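Local coordinates for uncharacterized protein (Trypanosoma cruzi, PDB 6XYB) that is of unknown function but is probably a paraflagellar rod component, kinetoplastid-specific and able to bind magnesium, at residues L7-I18 / K77-L88. Numbering follows the deposited sequence. Where two conformers were deposited one is given.
Sequences LCVSATFNPPVI and KSAVFLTIIEGL
With CG swung beside the backbone N in both residues (chi1 -54° in Phe-13, -66° in Lys-77), the phenyl ring of Phe-13 and the extended chain of Lys-77 lie alongside one another, pointing opposite ways. This pair lies at one end of an alpha+beta arrangement, a helix packed on one face of an antiparallel sheet; helix segment 77-88 runs nearly antiparallel to strand segment 7-13 (165°), their axes coming within 10.6 Å. Lys-77 CG sits over the ring centre of Phe-13 in a CH-pi contact, 3.7 Å from the centroid, and CD and CE run on toward the ring's base, CE 3.8 Å from Phe-13 CB. Beyond the ring the ammonium group forms a salt bridge with Asp-109, so the lysine is held at its polar end as well as along its apolar chain. Phe-13 also passes Phe-81, its CE2 3.9 Å from Phe-81 CZ. The Phe-81 ring presents its edge to the methyl of Ala-11, CE1 lying 4.0 Å from CB, and has Lys-77 O above one face, nearer the margin than the centre. Farther along, Val-9 and Ile-84 meet end-on, Val-9 CG1 4.1 Å from Ile-84 CD1, and Val-9 CG2 touches Leu-88. From strand 17-21, which follows a turn with two successive cis peptides, before Asn-14 and before Pro-15, Ile-18 adds its CD1 to Val-80 CG1 at 4.0 Å. No hydrogen bond joins the two segments; a mostly buried apolar layer unites helix and sheet. Strand 93-103 also adjoins the helix, and its Trp-93 touches Leu-7 and Leu-88 at the far end. There Leu-7 CD2 meets Leu-88 CD2, methyl to methyl, at 3.7 Å.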
loop_
_atom_site.group_PDB
_atom_site.type_symbol
_atom_site.label_atom_id
_atom_site.label_comp_id
_atom_site.label_asym_id
_atom_site.label_seq_id
_atom_site.Cartn_x
_atom_site.Cartn_y
_atom_site.Cartn_z
ATOM N N LEU C 7 2.654 -13.327 -7.132
ATOM C CA LEU C 7 2.231 -12.659 -8.359
ATOM C C LEU C 7 2.302 -11.175 -8.095
ATOM O O LEU C 7 1.975 -10.710 -6.987
ATOM C CB LEU C 7 0.791 -13.116 -8.703
ATOM C CG LEU C 7 0.015 -12.627 -9.902
ATOM C CD1 LEU C 7 0.726 -12.898 -11.165
ATOM C CD2 LEU C 7 -1.313 -13.353 -9.844
ATOM N N CYS C 8 2.754 -10.432 -9.090
ATOM C CA CYS C 8 2.724 -8.960 -9.065
ATOM C C CYS C 8 1.918 -8.494 -10.265
ATOM O O CYS C 8 2.287 -8.870 -11.422
ATOM C CB CYS C 8 4.120 -8.344 -9.087
ATOM S SG CYS C 8 4.110 -6.527 -9.249
ATOM N N VAL C 9 0.883 -7.694 -10.030
ATOM C CA VAL C 9 0.160 -7.063 -11.135
ATOM C C VAL C 9 0.429 -5.559 -11.020
ATOM O O VAL C 9 0.327 -4.966 -9.934
ATOM C CB VAL C 9 -1.330 -7.323 -11.079
ATOM C CG1 VAL C 9 -2.094 -6.596 -12.183
ATOM C CG2 VAL C 9 -1.644 -8.787 -11.161
ATOM N N SER C 10 0.813 -4.954 -12.140
ATOM C CA SER C 10 1.058 -3.516 -12.120
ATOM C C SER C 10 0.129 -2.872 -13.139
ATOM O O SER C 10 -0.046 -3.443 -14.220
ATOM C CB SER C 10 2.511 -3.214 -12.418
ATOM O OG SER C 10 2.821 -1.855 -12.216
ATOM N N ALA C 11 -0.352 -1.691 -12.820
ATOM C CA ALA C 11 -1.233 -0.972 -13.751
ATOM C C ALA C 11 -0.761 0.486 -13.783
ATOM O O ALA C 11 -0.724 1.121 -12.710
ATOM C CB ALA C 11 -2.647 -1.065 -13.297
ATOM N N THR C 12 -0.530 0.988 -14.996
ATOM C CA THR C 12 -0.158 2.367 -15.237
ATOM C C THR C 12 -1.261 2.987 -16.073
ATOM O O THR C 12 -1.742 2.359 -16.987
ATOM C CB THR C 12 1.236 2.452 -15.879
ATOM O OG1 THR C 12 2.202 1.902 -14.958
ATOM C CG2 THR C 12 1.602 3.899 -16.152
ATOM N N PHE C 13 -1.604 4.199 -15.725
ATOM C CA PHE C 13 -2.578 5.032 -16.438
ATOM C C PHE C 13 -1.981 6.429 -16.643
ATOM O O PHE C 13 -1.259 6.897 -15.785
ATOM C CB PHE C 13 -3.814 5.209 -15.589
ATOM C CG PHE C 13 -4.425 3.947 -15.132
ATOM C CD1 PHE C 13 -5.394 3.285 -15.841
ATOM C CD2 PHE C 13 -4.030 3.397 -13.936
ATOM C CE1 PHE C 13 -5.908 2.067 -15.428
ATOM C CE2 PHE C 13 -4.567 2.200 -13.488
ATOM C CZ PHE C 13 -5.499 1.522 -14.231
ATOM N N ASN C 14 -2.258 7.137 -17.757
ATOM C CA ASN C 14 -2.911 6.706 -18.973
ATOM C C ASN C 14 -1.925 6.782 -20.127
ATOM O O ASN C 14 -0.989 7.583 -20.094
ATOM C CB ASN C 14 -4.136 7.586 -19.230
ATOM C CG ASN C 14 -5.309 7.152 -18.378
ATOM O OD1 ASN C 14 -5.780 6.032 -18.498
ATOM N ND2 ASN C 14 -5.776 8.010 -17.488
ATOM N N PRO C 15 -2.129 5.993 -21.211
ATOM C CA PRO C 15 -3.266 5.089 -21.315
ATOM C C PRO C 15 -3.071 3.847 -20.451
ATOM O O PRO C 15 -1.963 3.608 -19.938
ATOM C CB PRO C 15 -3.299 4.697 -22.795
ATOM C CG PRO C 15 -1.852 4.843 -23.236
ATOM C CD PRO C 15 -1.243 5.930 -22.375
ATOM N N PRO C 16 -4.163 3.085 -20.224
ATOM C CA PRO C 16 -4.161 1.965 -19.283
ATOM C C PRO C 16 -3.330 0.792 -19.803
ATOM O O PRO C 16 -3.603 0.206 -20.847
ATOM C CB PRO C 16 -5.610 1.566 -19.064
ATOM C CG PRO C 16 -6.430 2.382 -20.048
ATOM C CD PRO C 16 -5.507 3.359 -20.755
ATOM N N VAL C 17 -2.300 0.432 -19.020
ATOM C CA VAL C 17 -1.406 -0.717 -19.387
ATOM C C VAL C 17 -1.292 -1.595 -18.149
ATOM O O VAL C 17 -0.863 -1.094 -17.073
ATOM C CB VAL C 17 -0.004 -0.320 -19.891
ATOM C CG1 VAL C 17 0.792 -1.594 -20.178
ATOM C CG2 VAL C 17 -0.110 0.631 -21.098
ATOM N N ILE C 18 -1.688 -2.842 -18.296
ATOM C CA ILE C 18 -1.686 -3.790 -17.169
ATOM C C ILE C 18 -0.632 -4.862 -17.474
ATOM O O ILE C 18 -0.635 -5.474 -18.544
ATOM C CB ILE C 18 -3.062 -4.437 -16.958
ATOM C CG1 ILE C 18 -4.137 -3.384 -16.680
ATOM C CG2 ILE C 18 -2.956 -5.511 -15.866
ATOM C CD1 ILE C 18 -5.521 -3.844 -16.963
ATOM N N LYS C 77 -10.251 3.382 -12.689
ATOM C CA LYS C 77 -9.030 2.755 -12.173
ATOM C C LYS C 77 -9.444 1.869 -10.966
ATOM O O LYS C 77 -9.026 0.738 -10.887
ATOM C CB LYS C 77 -8.051 3.828 -11.726
ATOM C CG LYS C 77 -7.517 4.687 -12.847
ATOM C CD LYS C 77 -6.558 5.733 -12.388
ATOM C CE LYS C 77 -6.405 6.889 -13.368
ATOM N NZ LYS C 77 -5.548 7.968 -12.812
ATOM N N SER C 78 -10.303 2.359 -10.056
ATOM C CA SER C 78 -10.786 1.582 -8.897
ATOM C C SER C 78 -11.455 0.311 -9.424
ATOM O O SER C 78 -11.272 -0.748 -8.857
ATOM C CB SER C 78 -11.748 2.435 -8.082
ATOM O OG SER C 78 -11.112 3.582 -7.518
ATOM N N ALA C 79 -12.296 0.459 -10.447
ATOM C CA ALA C 79 -12.995 -0.704 -11.018
ATOM C C ALA C 79 -12.003 -1.738 -11.592
ATOM O O ALA C 79 -12.216 -2.920 -11.446
ATOM C CB ALA C 79 -13.954 -0.234 -12.100
ATOM N N VAL C 80 -10.999 -1.313 -12.298
ATOM C CA VAL C 80 -9.988 -2.263 -12.861
ATOM C C VAL C 80 -9.312 -2.995 -11.706
ATOM O O VAL C 80 -9.137 -4.234 -11.728
ATOM C CB VAL C 80 -8.941 -1.522 -13.688
ATOM C CG1 VAL C 80 -7.774 -2.428 -14.014
ATOM C CG2 VAL C 80 -9.559 -0.938 -14.960
ATOM N N PHE C 81 -8.935 -2.263 -10.686
ATOM C CA PHE C 81 -8.231 -2.946 -9.557
ATOM C C PHE C 81 -9.179 -3.966 -8.921
ATOM O O PHE C 81 -8.731 -5.101 -8.620
ATOM C CB PHE C 81 -7.823 -1.971 -8.452
ATOM C CG PHE C 81 -6.881 -0.889 -8.917
ATOM C CD1 PHE C 81 -5.936 -1.132 -9.891
ATOM C CD2 PHE C 81 -6.905 0.374 -8.342
ATOM C CE1 PHE C 81 -5.072 -0.118 -10.290
ATOM C CE2 PHE C 81 -6.028 1.371 -8.729
ATOM C CZ PHE C 81 -5.154 1.144 -9.756
ATOM N N LEU C 82 -10.436 -3.564 -8.610
ATOM C CA LEU C 82 -11.373 -4.531 -7.992
ATOM C C LEU C 82 -11.560 -5.788 -8.850
ATOM O O LEU C 82 -11.620 -6.920 -8.323
ATOM C CB LEU C 82 -12.746 -3.890 -7.729
ATOM C CG LEU C 82 -13.040 -3.545 -6.286
ATOM C CD1 LEU C 82 -14.526 -3.267 -6.106
ATOM C CD2 LEU C 82 -12.545 -4.594 -5.303
ATOM N N THR C 83 -11.711 -5.615 -10.159
ATOM C CA THR C 83 -12.001 -6.791 -11.028
ATOM C C THR C 83 -10.756 -7.703 -11.066
ATOM O O THR C 83 -10.924 -8.905 -11.041
ATOM C CB THR C 83 -12.549 -6.439 -12.425
ATOM O OG1 THR C 83 -11.535 -5.865 -13.258
ATOM C CG2 THR C 83 -13.750 -5.515 -12.402
ATOM N N ILE C 84 -9.547 -7.131 -11.075
ATOM C CA ILE C 84 -8.300 -7.947 -11.003
ATOM C C ILE C 84 -8.301 -8.719 -9.682
ATOM O O ILE C 84 -7.982 -9.909 -9.676
ATOM C CB ILE C 84 -7.034 -7.089 -11.191
ATOM C CG1 ILE C 84 -6.986 -6.455 -12.593
ATOM C CG2 ILE C 84 -5.779 -7.881 -10.777
ATOM C CD1 ILE C 84 -5.952 -5.365 -12.696
ATOM N N ILE C 85 -8.551 -8.012 -8.587
ATOM C CA ILE C 85 -8.460 -8.690 -7.251
ATOM C C ILE C 85 -9.505 -9.813 -7.206
ATOM O O ILE C 85 -9.216 -10.900 -6.739
ATOM C CB ILE C 85 -8.659 -7.695 -6.109
ATOM C CG1 ILE C 85 -7.495 -6.689 -6.093
ATOM C CG2 ILE C 85 -8.892 -8.399 -4.771
ATOM C CD1 ILE C 85 -7.807 -5.390 -5.414
ATOM N N GLU C 86 -10.725 -9.511 -7.599
ATOM C CA GLU C 86 -11.845 -10.473 -7.532
ATOM C C GLU C 86 -11.533 -11.685 -8.417
ATOM O O GLU C 86 -11.671 -12.850 -8.000
ATOM C CB GLU C 86 -13.153 -9.770 -7.939
ATOM C CG GLU C 86 -13.689 -8.935 -6.816
ATOM C CD GLU C 86 -15.113 -8.500 -6.965
ATOM O OE1 GLU C 86 -15.614 -8.607 -8.117
ATOM O OE2 GLU C 86 -15.713 -8.121 -5.906
ATOM N N GLY C 87 -11.026 -11.415 -9.584
ATOM C CA GLY C 87 -10.751 -12.508 -10.516
ATOM C C GLY C 87 -9.639 -13.422 -10.030
ATOM O O GLY C 87 -9.737 -14.655 -10.091
ATOM N N LEU C 88 -8.562 -12.818 -9.534
ATOM C CA LEU C 88 -7.446 -13.589 -8.974
ATOM C C LEU C 88 -7.877 -14.313 -7.703
ATOM O O LEU C 88 -7.348 -15.446 -7.497
ATOM C CB LEU C 88 -6.255 -12.675 -8.790
ATOM C CG LEU C 88 -5.577 -12.237 -10.075
ATOM C CD1 LEU C 88 -4.532 -11.161 -9.765
ATOM C CD2 LEU C 88 -4.942 -13.427 -10.741
#